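PDB 6KBY: beta-lactamase from Klebsiella pneumoniae, which probably hydrolyses beta-lactam antibiotics to substituted beta-amino acids, as a class C beta-lactamase, and binds AMP in its active-site pocket. Local coordinates for residues A[62-70]-A[197-206]; A[113-121]-A[267-278]. All coordinates share one frame; numbering follows the deposited sequence.

Interaction 1: A[62-70]-A[197-206]; sequences TENTLFEVG and VPADQMENYA
Tyr205 reaches Glu68 with its phenol: OH donates to OE2 over 2.6 Å. The oxygen is met on its anti side, slightly out of the carboxylate plane; the carboxylate and ring planes stand 56° apart, and Glu68 OE2 lies at the ring's edge. Although the Tyr205 CB points away from 62-70, its CG lies opposite the backbone N (chi1 -176°), and the ring comes back across the extended Glu68 chain at a slant, with Glu68 CG at its edge, in its plane. The carboxylate is further tied down by Val218 N on OE2 and Thr325 OG1 on OE1, while His217 stacks on the tyrosine ring.

Leu66 grips the same loop with its backbone. Its N gives a nearly straight bond to Asn204 O at 2.8 Å and its O accepts from Ala206 N at 3.0 Å, the pattern of a single parallel bridge about Tyr205. Its side chain meets Val197 tip to tip, CD1 to CG1 at 3.9 Å, with Gln201 CB beside it.

At the more exposed end, Asn204 lies against Asn64, with CB 3.3 Å from Asn64 O. Asn204 ND2 donates to Gln201 OE1 at 2.9 Å, and a water donates to Asn204 OD1 and is also bonded to Thr62 OG1. That hydroxyl also takes the N-H of Asn64 in an ST turn. Strand 67-68 is an edge of the small antiparallel sheet with 231-232 and 193-194, and leads straight to Gly70 of the AMP pocket and Ser71, to which AMP is covalently bound, in this class C serine beta-lactamase.

Interaction 2: A[113-121]-A[267-278]; sequences VLNVGTHTS and YFKSGEITQDLM
Thr118 OG1 donates to Leu114 O at 2.8 Å, lies 2.8 Å from Thr120 OG1, and rests against Phe268 CE1 at 3.3 Å. Phe268 belongs to a beta hairpin, 266-270 with 273-275, closed by a type II' turn and carrying a classic beta bulge where Tyr267 and Phe268 both face Gln275. The bulge presents two neighbouring rings to the end of helix 113-117. Thr120 CG2 sits over the centre of the Phe268 face, 3.9 Å from the ring centroid, and Leu114 CD1 does the same to Tyr267 at 3.5 Å, only 3° off the ring normal. With OG1 of Thr118 set between its own N and carbonyl carbon (chi1 58°), CG2 touches Tyr267 CB and Asp276 O.

Asn115 O takes the N-H groups of Thr118 and Thr120 from opposite faces of its plane, tying down the turn that follows the helix. Across the contact Gly117 O accepts Met278 N at 3.1 Å, nearly in line with the carbonyl.

At the edge of the His119 ring is Gln275 OE1, bonded to Arg154 NE, the amide plane being almost perpendicular to the ring. Met278 SD approaches obliquely as a sulfur-aromatic contact, and Tyr156 of the AMP site meets the ring as well. A water in the imidazole plane lies 2.8 Å from His119 NE2 and donates to Met278 O at 2.7 Å.

The two contacts lie on opposite sides of the chain's centre, their own centres about 31 Å apart and their nearest atoms about 10 Å apart, without touching. Their segments alternate along the sequence: 62-70, 113-121, 197-206, 267-278. Interaction 1 belongs with the small three-stranded sheet, whereas interaction 2 sets a helix end and loop against two adjacent strands of the ten-stranded antiparallel sheet. Helix 72-86 connects them: it follows Gly70 and Ser71 directly, and its Lys74 is touched by His119 and Met278. Long-range pairings thus come close to the site: the side chains of Glu68 and His119 lie about 6 Å and 8 Å from the AMP.

Interaction 1: A[62-70]-A[197-206]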
# COMPACT_ATOMS: atom_id res chain seq x y z
N THR A 62 -8.87 -18.91 5.18
CA THR A 62 -10.23 -18.67 5.63
C THR A 62 -10.47 -17.17 5.65
O THR A 62 -9.58 -16.37 5.36
CB THR A 62 -10.45 -19.19 7.06
OG1 THR A 62 -9.84 -18.29 7.99
CG2 THR A 62 -9.87 -20.59 7.24
N GLU A 63 -11.69 -16.78 6.04
CA GLU A 63 -12.01 -15.37 6.18
C GLU A 63 -11.11 -14.66 7.19
O GLU A 63 -11.03 -13.43 7.16
CB GLU A 63 -13.47 -15.22 6.62
CG GLU A 63 -13.75 -15.79 8.00
CD GLU A 63 -15.19 -15.62 8.42
OE1 GLU A 63 -15.75 -16.56 9.03
OE2 GLU A 63 -15.77 -14.55 8.15
N ASN A 64 -10.46 -15.40 8.08
CA ASN A 64 -9.64 -14.81 9.13
C ASN A 64 -8.15 -14.79 8.80
O ASN A 64 -7.37 -14.27 9.60
CB ASN A 64 -9.87 -15.54 10.45
CG ASN A 64 -11.30 -15.44 10.92
OD1 ASN A 64 -11.90 -14.37 10.88
ND2 ASN A 64 -11.86 -16.56 11.36
N THR A 65 -7.75 -15.32 7.65
CA THR A 65 -6.32 -15.46 7.37
C THR A 65 -5.67 -14.10 7.20
O THR A 65 -6.14 -13.25 6.43
CB THR A 65 -6.11 -16.28 6.10
OG1 THR A 65 -6.68 -17.58 6.27
CG2 THR A 65 -4.62 -16.41 5.79
N LEU A 66 -4.55 -13.91 7.90
CA LEU A 66 -3.74 -12.71 7.82
C LEU A 66 -2.60 -12.95 6.84
O LEU A 66 -1.89 -13.96 6.93
CB LEU A 66 -3.15 -12.38 9.20
CG LEU A 66 -4.18 -12.06 10.28
CD1 LEU A 66 -3.55 -12.17 11.66
CD2 LEU A 66 -4.76 -10.68 10.08
N PHE A 67 -2.43 -12.01 5.92
CA PHE A 67 -1.32 -12.01 4.97
C PHE A 67 -0.45 -10.80 5.23
O PHE A 67 -0.94 -9.73 5.60
CB PHE A 67 -1.82 -11.91 3.52
CG PHE A 67 -2.62 -13.09 3.03
CD1 PHE A 67 -3.96 -13.24 3.35
CD2 PHE A 67 -2.04 -14.03 2.19
CE1 PHE A 67 -4.69 -14.32 2.87
CE2 PHE A 67 -2.76 -15.11 1.70
CZ PHE A 67 -4.09 -15.25 2.04
N GLU A 68 0.86 -10.95 5.02
CA GLU A 68 1.73 -9.79 4.91
C GLU A 68 1.42 -9.07 3.61
O GLU A 68 1.24 -9.69 2.56
CB GLU A 68 3.19 -10.23 4.89
CG GLU A 68 3.60 -10.92 6.18
CD GLU A 68 4.98 -11.56 6.14
OE1 GLU A 68 5.72 -11.40 5.14
OE2 GLU A 68 5.32 -12.25 7.12
N VAL A 69 1.36 -7.74 3.68
CA VAL A 69 1.09 -6.95 2.49
C VAL A 69 2.24 -6.04 2.09
O VAL A 69 2.11 -5.29 1.12
CB VAL A 69 -0.24 -6.18 2.60
CG1 VAL A 69 -1.39 -7.17 2.77
CG2 VAL A 69 -0.21 -5.18 3.75
N GLY A 70 3.38 -6.12 2.78
CA GLY A 70 4.54 -5.37 2.35
C GLY A 70 4.21 -3.91 2.11
O GLY A 70 3.64 -3.26 2.98
N VAL A 197 1.22 -9.08 15.20
CA VAL A 197 0.07 -9.99 15.31
C VAL A 197 -0.02 -10.50 16.74
O VAL A 197 0.97 -11.00 17.29
CB VAL A 197 0.22 -11.15 14.32
CG1 VAL A 197 -0.89 -12.17 14.51
CG2 VAL A 197 0.25 -10.63 12.88
N PRO A 198 -1.18 -10.39 17.39
CA PRO A 198 -1.32 -10.85 18.78
C PRO A 198 -1.47 -12.36 18.86
O PRO A 198 -1.74 -13.05 17.87
CB PRO A 198 -2.59 -10.14 19.25
CG PRO A 198 -3.40 -9.97 18.01
CD PRO A 198 -2.41 -9.73 16.90
N ALA A 199 -1.34 -12.87 20.09
CA ALA A 199 -1.22 -14.32 20.30
C ALA A 199 -2.46 -15.06 19.83
O ALA A 199 -2.36 -16.19 19.32
CB ALA A 199 -0.97 -14.61 21.78
N ASP A 200 -3.64 -14.47 19.99
CA ASP A 200 -4.88 -15.13 19.60
C ASP A 200 -5.10 -15.12 18.09
O ASP A 200 -6.06 -15.75 17.63
CB ASP A 200 -6.08 -14.53 20.34
CG ASP A 200 -6.35 -13.08 19.96
OD1 ASP A 200 -5.39 -12.34 19.66
OD2 ASP A 200 -7.53 -12.68 19.97
N GLN A 201 -4.25 -14.45 17.33
CA GLN A 201 -4.35 -14.40 15.88
C GLN A 201 -3.20 -15.11 15.18
O GLN A 201 -3.22 -15.23 13.95
CB GLN A 201 -4.44 -12.95 15.41
CG GLN A 201 -5.73 -12.27 15.83
CD GLN A 201 -6.92 -12.80 15.08
OE1 GLN A 201 -6.78 -13.36 13.99
NE2 GLN A 201 -8.11 -12.65 15.65
N MET A 202 -2.20 -15.60 15.93
CA MET A 202 -1.08 -16.27 15.28
C MET A 202 -1.54 -17.49 14.49
O MET A 202 -0.96 -17.79 13.44
CB MET A 202 -0.02 -16.65 16.31
CG MET A 202 0.79 -15.47 16.81
SD MET A 202 1.74 -14.62 15.51
CE MET A 202 2.90 -15.89 15.03
N GLU A 203 -2.58 -18.17 14.95
CA GLU A 203 -3.09 -19.33 14.23
C GLU A 203 -3.65 -18.95 12.86
O GLU A 203 -3.80 -19.82 12.00
CB GLU A 203 -4.17 -20.05 15.05
CG GLU A 203 -5.42 -19.22 15.30
CD GLU A 203 -6.52 -20.00 16.01
OE1 GLU A 203 -7.63 -19.46 16.16
OE2 GLU A 203 -6.27 -21.15 16.41
N ASN A 204 -3.97 -17.67 12.66
CA ASN A 204 -4.51 -17.17 11.40
C ASN A 204 -3.45 -16.53 10.52
O ASN A 204 -3.77 -16.12 9.40
CB ASN A 204 -5.60 -16.14 11.69
CG ASN A 204 -6.83 -16.75 12.29
OD1 ASN A 204 -7.22 -17.86 11.93
ND2 ASN A 204 -7.45 -16.04 13.23
N TYR A 205 -2.22 -16.42 10.99
CA TYR A 205 -1.17 -15.73 10.25
C TYR A 205 -0.56 -16.71 9.26
O TYR A 205 0.19 -17.62 9.65
CB TYR A 205 -0.16 -15.18 11.25
CG TYR A 205 0.98 -14.33 10.73
CD1 TYR A 205 1.07 -13.94 9.39
CD2 TYR A 205 1.99 -13.93 11.60
CE1 TYR A 205 2.15 -13.17 8.95
CE2 TYR A 205 3.05 -13.17 11.17
CZ TYR A 205 3.13 -12.79 9.85
OH TYR A 205 4.21 -12.03 9.46
N ALA A 206 -0.89 -16.54 7.99
CA ALA A 206 -0.36 -17.41 6.95
C ALA A 206 1.16 -17.36 6.95
O ALA A 206 1.77 -16.35 7.32
CB ALA A 206 -0.85 -16.94 5.58
O HOH W 1 -7.69 -18.89 9.45
O HOH W 2 -7.96 -12.43 11.59

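Interaction 2: A[113-121]-A[267-278]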
# COMPACT_ATOMS: atom_id res chain seq x y z
N VAL A 113 8.45 17.34 3.57
CA VAL A 113 7.63 16.18 3.92
C VAL A 113 6.93 15.64 2.68
O VAL A 113 6.84 14.42 2.48
CB VAL A 113 6.65 16.53 5.06
CG1 VAL A 113 5.79 15.33 5.43
CG2 VAL A 113 7.41 17.03 6.27
N LEU A 114 6.45 16.53 1.81
CA LEU A 114 5.84 16.09 0.56
C LEU A 114 6.80 15.24 -0.26
O LEU A 114 6.40 14.22 -0.83
CB LEU A 114 5.37 17.30 -0.25
CG LEU A 114 4.53 16.95 -1.49
CD1 LEU A 114 3.19 16.34 -1.10
CD2 LEU A 114 4.32 18.17 -2.38
N ASN A 115 8.08 15.64 -0.31
CA ASN A 115 9.06 14.84 -1.05
C ASN A 115 9.13 13.41 -0.52
O ASN A 115 9.11 12.46 -1.30
CB ASN A 115 10.45 15.47 -0.98
CG ASN A 115 10.61 16.78 -1.78
OD1 ASN A 115 11.32 17.68 -1.34
ND2 ASN A 115 10.01 16.86 -2.97
N VAL A 116 9.24 13.24 0.80
CA VAL A 116 9.30 11.86 1.29
C VAL A 116 7.98 11.13 1.11
O VAL A 116 7.95 9.90 0.98
CB VAL A 116 9.87 11.72 2.72
CG1 VAL A 116 11.33 12.14 2.77
CG2 VAL A 116 9.05 12.49 3.74
N GLY A 117 6.86 11.87 1.07
CA GLY A 117 5.56 11.25 0.82
C GLY A 117 5.27 10.90 -0.62
O GLY A 117 4.24 10.26 -0.88
N THR A 118 6.14 11.29 -1.54
CA THR A 118 5.93 11.10 -2.97
C THR A 118 7.14 10.44 -3.63
O THR A 118 7.22 10.42 -4.86
CB THR A 118 5.63 12.43 -3.66
OG1 THR A 118 6.71 13.34 -3.42
CG2 THR A 118 4.31 13.04 -3.17
N HIS A 119 8.09 9.93 -2.84
CA HIS A 119 9.30 9.29 -3.36
C HIS A 119 10.17 10.25 -4.15
O HIS A 119 10.91 9.82 -5.04
CB HIS A 119 9.00 8.04 -4.18
CG HIS A 119 8.15 7.04 -3.47
ND1 HIS A 119 8.54 6.42 -2.30
CD2 HIS A 119 6.93 6.56 -3.78
CE1 HIS A 119 7.58 5.59 -1.92
NE2 HIS A 119 6.59 5.66 -2.80
N THR A 120 10.13 11.54 -3.83
CA THR A 120 10.94 12.51 -4.55
C THR A 120 12.06 13.12 -3.71
O THR A 120 12.66 14.12 -4.12
CB THR A 120 10.07 13.60 -5.21
OG1 THR A 120 9.27 14.26 -4.21
CG2 THR A 120 9.18 13.01 -6.29
N SER A 121 12.38 12.53 -2.56
CA SER A 121 13.53 13.04 -1.81
C SER A 121 14.85 12.65 -2.46
O SER A 121 15.83 13.40 -2.34
CB SER A 121 13.53 12.57 -0.35
OG SER A 121 13.85 11.18 -0.24
N TYR A 267 0.44 14.85 -6.92
CA TYR A 267 1.52 15.79 -6.65
C TYR A 267 2.62 15.80 -7.69
O TYR A 267 3.25 16.85 -7.89
CB TYR A 267 2.13 15.51 -5.28
CG TYR A 267 1.20 15.76 -4.13
CD1 TYR A 267 0.79 17.05 -3.82
CD2 TYR A 267 0.73 14.72 -3.34
CE1 TYR A 267 -0.06 17.29 -2.76
CE2 TYR A 267 -0.12 14.95 -2.27
CZ TYR A 267 -0.51 16.24 -1.99
OH TYR A 267 -1.35 16.51 -0.92
N PHE A 268 2.90 14.67 -8.34
CA PHE A 268 3.93 14.61 -9.36
C PHE A 268 3.47 13.68 -10.47
O PHE A 268 2.75 12.70 -10.22
CB PHE A 268 5.27 14.05 -8.83
CG PHE A 268 5.98 14.98 -7.88
CD1 PHE A 268 5.70 14.95 -6.53
CD2 PHE A 268 6.95 15.87 -8.35
CE1 PHE A 268 6.35 15.80 -5.66
CE2 PHE A 268 7.61 16.71 -7.47
CZ PHE A 268 7.31 16.68 -6.13
N LYS A 269 3.91 13.98 -11.68
CA LYS A 269 3.82 13.03 -12.78
C LYS A 269 5.18 12.40 -12.98
O LYS A 269 6.21 13.08 -12.90
CB LYS A 269 3.41 13.75 -14.08
CG LYS A 269 1.95 14.11 -14.13
CD LYS A 269 1.58 14.57 -15.53
CE LYS A 269 0.87 13.45 -16.27
NZ LYS A 269 -0.37 13.93 -16.94
N SER A 270 5.20 11.10 -13.24
CA SER A 270 6.44 10.41 -13.54
C SER A 270 6.10 9.23 -14.43
O SER A 270 5.28 8.39 -14.04
CB SER A 270 7.12 9.94 -12.25
OG SER A 270 8.45 9.52 -12.50
N GLY A 271 6.69 9.18 -15.61
CA GLY A 271 6.34 8.12 -16.54
C GLY A 271 4.85 8.15 -16.81
O GLY A 271 4.27 9.20 -17.11
N GLU A 272 4.20 6.99 -16.68
CA GLU A 272 2.77 6.88 -16.93
C GLU A 272 1.92 7.21 -15.71
O GLU A 272 0.69 7.28 -15.85
CB GLU A 272 2.43 5.47 -17.42
CG GLU A 272 3.15 5.07 -18.70
CD GLU A 272 2.76 5.93 -19.89
OE1 GLU A 272 1.59 6.37 -19.93
OE2 GLU A 272 3.60 6.15 -20.78
N ILE A 273 2.50 7.43 -14.54
CA ILE A 273 1.72 7.54 -13.32
C ILE A 273 1.62 8.98 -12.83
O ILE A 273 2.46 9.84 -13.11
CB ILE A 273 2.20 6.62 -12.17
CG1 ILE A 273 3.51 7.13 -11.56
CG2 ILE A 273 2.31 5.19 -12.64
CD1 ILE A 273 3.84 6.46 -10.23
N THR A 274 0.57 9.20 -12.05
CA THR A 274 0.47 10.33 -11.15
C THR A 274 0.76 9.81 -9.75
O THR A 274 0.11 8.86 -9.28
CB THR A 274 -0.93 10.92 -11.24
OG1 THR A 274 -1.14 11.43 -12.57
CG2 THR A 274 -1.13 12.04 -10.21
N GLN A 275 1.78 10.39 -9.12
CA GLN A 275 2.17 10.02 -7.77
C GLN A 275 1.36 10.86 -6.79
O GLN A 275 1.48 12.10 -6.77
CB GLN A 275 3.67 10.25 -7.57
CG GLN A 275 4.14 9.94 -6.16
CD GLN A 275 4.04 8.47 -5.83
OE1 GLN A 275 4.69 7.63 -6.46
NE2 GLN A 275 3.21 8.14 -4.85
N ASP A 276 0.52 10.19 -6.00
CA ASP A 276 -0.24 10.80 -4.92
C ASP A 276 0.58 10.67 -3.63
O ASP A 276 1.79 10.48 -3.67
CB ASP A 276 -1.62 10.15 -4.78
CG ASP A 276 -2.42 10.10 -6.08
OD1 ASP A 276 -2.15 10.81 -7.08
OD2 ASP A 276 -3.39 9.29 -6.07
N LEU A 277 -0.07 10.76 -2.47
CA LEU A 277 0.64 10.53 -1.21
C LEU A 277 0.66 9.01 -1.03
O LEU A 277 -0.30 8.39 -0.56
CB LEU A 277 -0.04 11.24 -0.04
CG LEU A 277 0.92 11.63 1.08
CD1 LEU A 277 1.89 12.72 0.64
CD2 LEU A 277 0.18 12.05 2.34
N MET A 278 1.78 8.42 -1.46
CA MET A 278 2.01 6.97 -1.54
C MET A 278 1.15 6.23 -2.56
O MET A 278 1.68 5.42 -3.33
CB MET A 278 2.01 6.30 -0.16
CG MET A 278 3.19 6.74 0.69
SD MET A 278 4.75 6.17 0.00
CE MET A 278 5.87 7.45 0.58
O HOH W 3 4.20 4.57 -3.86